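Local coordinates for Bak protein (Grouper iridovirus, PDB 5VMN), which is a viral Bcl-2 protein that inhibits apoptosis of the host cell by exclusively sequestering the pro-apoptotic protein Bim, at residues E26-S29 with Q30-V34; I33-S37 with Y38-E42. All coordinates share one frame; numbering follows the deposited sequence.

Contact 1 of 2, residues E26-S29 with Q30-V34; sequences EIHS and QMLIV. With EDO (1,2-ethanediol), chain N.
The imidazole of His28 meets the side chains of Met31 and Leu32, the residues three and four places on. With CG anti to the backbone N (chi1 -172°), the ring is sent outward from the helix, where the two later side chains come up to it from the next turn, and its carbon CD2 lies 3.7 Å from the methyl CE of Met31. The thioether is extended through chi1 and chi2 and bends only at its last torsion (chi3 74°), which swings CE to the imidazole; the two side chains cross obliquely. On the same side of the ring plane, CE1 of His28 lies 3.7 Å from CD1 of Leu32. The ring nitrogen ND1 is taken up by an ethanediol, probably from the crystallisation liquor, whose O2 sits in the plane of the ring at its edge, 2.8 Å from ND1.

All this rides on a regular turn of helix 22-37 in an all-helical Bcl-2 fold. Its i to i+4 bonds include Met31 N to Ile27 O at 2.8 Å, and its inner face, carrying Ile27 and Met31, packs on Leu75 of helix 68-84.

A different side of the same turn is polar. One water joins three side chains: it donates to Glu26 OE1 and to Gln30 OE1, the latter at 2.8 Å, and accepts from Ser29 OG, also at 2.8 Å. The two acceptor oxygens, Glu26 OE1 and Gln30 OE1, stay 4.3 Å apart with the water between them. CG of Gln30 rests 3.2 Å from Glu26 O, while the amide NE2 of Gln30 is spent on the carbonyls of Cys120 and Leu123, tying this buried side chain to the C-terminal part of the chain.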
loop_
_atom_site.group_PDB
_atom_site.type_symbol
_atom_site.label_atom_id
_atom_site.label_comp_id
_atom_site.label_asym_id
_atom_site.label_seq_id
_atom_site.Cartn_x
_atom_site.Cartn_y
_atom_site.Cartn_z
ATOM N N GLU A 26 5.637 -4.482 10.567
ATOM C CA GLU A 26 6.718 -3.523 10.333
ATOM C C GLU A 26 6.403 -2.609 9.148
ATOM O O GLU A 26 6.706 -1.410 9.181
ATOM C CB GLU A 26 8.054 -4.252 10.116
ATOM C CG GLU A 26 9.258 -3.318 10.106
ATOM C CD GLU A 26 9.427 -2.555 11.414
ATOM O OE1 GLU A 26 10.078 -1.493 11.416
ATOM O OE2 GLU A 26 8.908 -3.025 12.442
ATOM N N ILE A 27 5.788 -3.138 8.100
ATOM C CA ILE A 27 5.385 -2.267 7.000
ATOM C C ILE A 27 4.381 -1.238 7.496
ATOM O O ILE A 27 4.414 -0.073 7.089
ATOM C CB ILE A 27 4.824 -3.085 5.833
ATOM C CG1 ILE A 27 5.901 -4.008 5.260
ATOM C CG2 ILE A 27 4.246 -2.164 4.738
ATOM C CD1 ILE A 27 7.157 -3.328 4.738
ATOM N N HIS A 28 3.478 -1.648 8.378
ATOM C CA HIS A 28 2.511 -0.711 8.964
ATOM C C HIS A 28 3.222 0.422 9.695
ATOM O O HIS A 28 2.899 1.605 9.522
ATOM C CB HIS A 28 1.592 -1.497 9.892
ATOM C CG HIS A 28 0.436 -0.730 10.440
ATOM N ND1 HIS A 28 0.493 -0.052 11.638
ATOM C CD2 HIS A 28 -0.830 -0.578 9.978
ATOM C CE1 HIS A 28 -0.686 0.497 11.885
ATOM N NE2 HIS A 28 -1.504 0.190 10.897
ATOM N N SER A 29 4.210 0.078 10.510
ATOM C CA SER A 29 4.998 1.081 11.203
ATOM C C SER A 29 5.667 2.045 10.225
ATOM O O SER A 29 5.633 3.267 10.433
ATOM C CB SER A 29 6.037 0.375 12.099
ATOM O OG SER A 29 6.915 1.318 12.694
ATOM N N GLN A 30 6.287 1.520 9.162
ATOM C CA GLN A 30 6.932 2.370 8.166
ATOM C C GLN A 30 5.918 3.275 7.485
ATOM O O GLN A 30 6.216 4.434 7.200
ATOM C CB GLN A 30 7.644 1.532 7.096
ATOM C CG GLN A 30 8.726 0.547 7.598
ATOM C CD GLN A 30 10.023 1.206 7.874
ATOM O OE1 GLN A 30 10.163 1.935 8.861
ATOM N NE2 GLN A 30 11.010 0.949 7.004
ATOM N N MET A 31 4.736 2.732 7.179
ATOM C CA MET A 31 3.662 3.511 6.563
ATOM C C MET A 31 3.286 4.699 7.432
ATOM O O MET A 31 3.081 5.813 6.927
ATOM C CB MET A 31 2.449 2.598 6.346
ATOM C CG MET A 31 1.213 3.270 5.734
ATOM S SD MET A 31 -0.175 2.145 5.694
ATOM C CE MET A 31 -0.636 2.112 7.437
ATOM N N LEU A 32 3.160 4.488 8.738
ATOM C CA LEU A 32 2.790 5.597 9.608
ATOM C C LEU A 32 3.899 6.640 9.694
ATOM O O LEU A 32 3.612 7.844 9.770
ATOM C CB LEU A 32 2.418 5.079 10.990
ATOM C CG LEU A 32 1.192 4.163 11.037
ATOM C CD1 LEU A 32 0.920 3.746 12.458
ATOM C CD2 LEU A 32 -0.025 4.843 10.408
ATOM N N ILE A 33 5.165 6.211 9.685
ATOM C CA ILE A 33 6.279 7.168 9.684
ATOM C C ILE A 33 6.192 8.062 8.451
ATOM O O ILE A 33 6.342 9.287 8.532
ATOM C CB ILE A 33 7.636 6.436 9.734
ATOM C CG1 ILE A 33 7.890 5.860 11.125
ATOM C CG2 ILE A 33 8.777 7.411 9.384
ATOM C CD1 ILE A 33 9.119 4.916 11.190
ATOM N N VAL A 34 6.003 7.447 7.281
ATOM C CA VAL A 34 5.916 8.194 6.028
ATOM C C VAL A 34 4.671 9.065 6.009
ATOM O O VAL A 34 4.700 10.204 5.525
ATOM C CB VAL A 34 5.961 7.184 4.862
ATOM C CG1 VAL A 34 5.428 7.735 3.583
ATOM C CG2 VAL A 34 7.404 6.682 4.676
HETATM C C1 EDO N . 2.240 -1.455 13.983
HETATM O O1 EDO N . 3.662 -1.557 14.005
HETATM C C2 EDO N . 1.953 0.006 14.229
HETATM O O2 EDO N . 2.676 0.697 13.214
HETATM O O HOH W 1 9.381 1.158 11.432
#

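Contact 2 of 2, residues I33-S37 with Y38-E42; sequences IVTKS and YSLVE. With NO3 (nitrate ion), chain E.
Helix 22-37 ends here in a Schellman motif: Leu40 N bonds to Thr35 O at 2.9 Å, in the carbonyl plane, and Ser39 N to Lys36 O at 3.1 Å, from above that carbonyl's plane. Ser39, with its positive phi (55°), is the C-prime residue that ends the helix and turns the chain. The turn brings Leu40 back against Thr35, the two side chains crossing at about a right angle. CD1 of Leu40 packs 3.8 Å from CA of Thr35, and its CB faces the methyl CG2 of Thr35; the hydroxyl OG1 of Thr35 is engaged by Met31 O, one turn earlier in the helix.

The motif ends helix 22-37, and in this Bcl-2 fold helix 40-44 follows directly. A water spans the junction, donating to Thr35 O and accepting from Val41 N. A second water donates to Ser37 O and lies 2.8 Å from Ser39 OG.

Tyr38 folds back along the helix it has just left. With CG anti to its carbonyl carbon (chi1 -66°), the ring brings CD2 to 3.6 Å from CG1 of Val34, while Val34 O lies near the ring plane at its edge. Beyond Val34 stand Leu72 and Ile73 of helix 68-84. A nitrate, probably from the crystallisation liquor, lies beside Ser37, its O3 3.2 Å from OG.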
loop_
_atom_site.group_PDB
_atom_site.type_symbol
_atom_site.label_atom_id
_atom_site.label_comp_id
_atom_site.label_asym_id
_atom_site.label_seq_id
_atom_site.Cartn_x
_atom_site.Cartn_y
_atom_site.Cartn_z
ATOM N N ILE A 33 5.165 6.211 9.685
ATOM C CA ILE A 33 6.279 7.168 9.684
ATOM C C ILE A 33 6.192 8.062 8.451
ATOM O O ILE A 33 6.342 9.287 8.532
ATOM C CB ILE A 33 7.636 6.436 9.734
ATOM C CG1 ILE A 33 7.890 5.860 11.125
ATOM C CG2 ILE A 33 8.777 7.411 9.384
ATOM C CD1 ILE A 33 9.119 4.916 11.190
ATOM N N VAL A 34 6.003 7.447 7.281
ATOM C CA VAL A 34 5.916 8.194 6.028
ATOM C C VAL A 34 4.671 9.065 6.009
ATOM O O VAL A 34 4.700 10.204 5.525
ATOM C CB VAL A 34 5.961 7.184 4.862
ATOM C CG1 VAL A 34 5.428 7.735 3.583
ATOM C CG2 VAL A 34 7.404 6.682 4.676
ATOM N N THR A 35 3.558 8.564 6.536
ATOM C CA THR A 35 2.360 9.398 6.610
ATOM C C THR A 35 2.640 10.690 7.370
ATOM O O THR A 35 2.168 11.777 6.984
ATOM C CB THR A 35 1.230 8.620 7.279
ATOM O OG1 THR A 35 0.885 7.500 6.446
ATOM C CG2 THR A 35 0.003 9.488 7.471
ATOM N N LYS A 36 3.322 10.585 8.507
ATOM C CA LYS A 36 3.591 11.781 9.291
ATOM C C LYS A 36 4.636 12.651 8.612
ATOM O O LYS A 36 4.488 13.880 8.571
ATOM C CB LYS A 36 4.060 11.392 10.708
ATOM C CG LYS A 36 4.394 12.594 11.586
ATOM C CD LYS A 36 4.863 12.175 12.973
ATOM C CE LYS A 36 5.200 13.387 13.855
ATOM N NZ LYS A 36 5.584 12.964 15.226
ATOM N N SER A 37 5.708 12.035 8.102
ATOM C CA SER A 37 6.859 12.776 7.590
ATOM C C SER A 37 6.495 13.592 6.375
ATOM O O SER A 37 7.056 14.676 6.163
ATOM C CB SER A 37 7.986 11.822 7.188
ATOM O OG SER A 37 8.510 11.188 8.317
ATOM N N TYR A 38 5.586 13.074 5.568
ATOM C CA TYR A 38 5.145 13.764 4.362
ATOM C C TYR A 38 3.773 14.413 4.512
ATOM O O TYR A 38 3.167 14.793 3.508
ATOM C CB TYR A 38 5.135 12.801 3.174
ATOM C CG TYR A 38 6.525 12.322 2.793
ATOM C CD1 TYR A 38 7.460 13.190 2.241
ATOM C CD2 TYR A 38 6.916 11.021 3.027
ATOM C CE1 TYR A 38 8.735 12.753 1.913
ATOM C CE2 TYR A 38 8.204 10.576 2.704
ATOM C CZ TYR A 38 9.080 11.430 2.122
ATOM O OH TYR A 38 10.343 11.009 1.784
ATOM N N SER A 39 3.299 14.582 5.740
ATOM C CA SER A 39 2.085 15.343 6.009
ATOM C C SER A 39 0.907 14.818 5.210
ATOM O O SER A 39 0.082 15.584 4.710
ATOM C CB SER A 39 2.295 16.820 5.698
ATOM O OG SER A 39 3.309 17.390 6.513
ATOM N N LEU A 40 0.799 13.503 5.083
ATOM C CA LEU A 40 -0.171 12.992 4.126
ATOM C C LEU A 40 -1.591 13.347 4.519
ATOM O O LEU A 40 -2.462 13.428 3.650
ATOM C CB LEU A 40 -0.060 11.474 3.967
ATOM C CG LEU A 40 1.205 10.989 3.290
ATOM C CD1 LEU A 40 1.036 9.485 3.049
ATOM C CD2 LEU A 40 1.458 11.674 1.968
ATOM N N VAL A 41 -1.870 13.462 5.807
ATOM C CA VAL A 41 -3.220 13.854 6.207
ATOM C C VAL A 41 -3.629 15.131 5.487
ATOM O O VAL A 41 -4.764 15.268 5.014
ATOM C CB VAL A 41 -3.292 14.015 7.736
ATOM C CG1 VAL A 41 -4.661 14.539 8.147
ATOM C CG2 VAL A 41 -2.983 12.675 8.432
ATOM N N GLU A 42 -2.704 16.081 5.368
ATOM C CA GLU A 42 -3.047 17.378 4.791
ATOM C C GLU A 42 -3.258 17.301 3.283
ATOM O O GLU A 42 -4.165 17.942 2.744
ATOM C CB GLU A 42 -1.943 18.382 5.144
ATOM C CG GLU A 42 -1.627 18.445 6.631
ATOM C CD GLU A 42 -2.848 18.695 7.494
ATOM O OE1 GLU A 42 -3.699 19.526 7.102
ATOM O OE2 GLU A 42 -2.963 18.054 8.562
HETATM N N NO3 E . 10.910 9.592 6.089
HETATM O O1 NO3 E . 10.914 8.743 5.148
HETATM O O2 NO3 E . 10.978 10.833 5.844
HETATM O O3 NO3 E . 10.837 9.201 7.285
HETATM O O HOH W 2 -0.030 13.287 8.250
HETATM O O HOH W 3 5.868 17.391 5.470
#

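In the fold
Contacts 1 and 2 are successive parts of helix 22-37, their centres 10 Å apart, and they share Ile33 and Val34. Contact 1 is mid-helix, its centre about 10 Å from the centre of the chain; contact 2 is the helix end and the turn into helix 40-44, its centre about 14 Å from the centre of the chain, with more exposed residues. Helix 68-84 packs against both, touching Ile27, Met31 and Val34, and Leu125 meets Gln30, Ile33 and Val34. The nitrate lies about 3 Å (nearest atoms) from the side chain of Ile33, common to both contacts, and also beside Ser37, whereas the ethanediol of contact 1 is held additionally by Arg25 O.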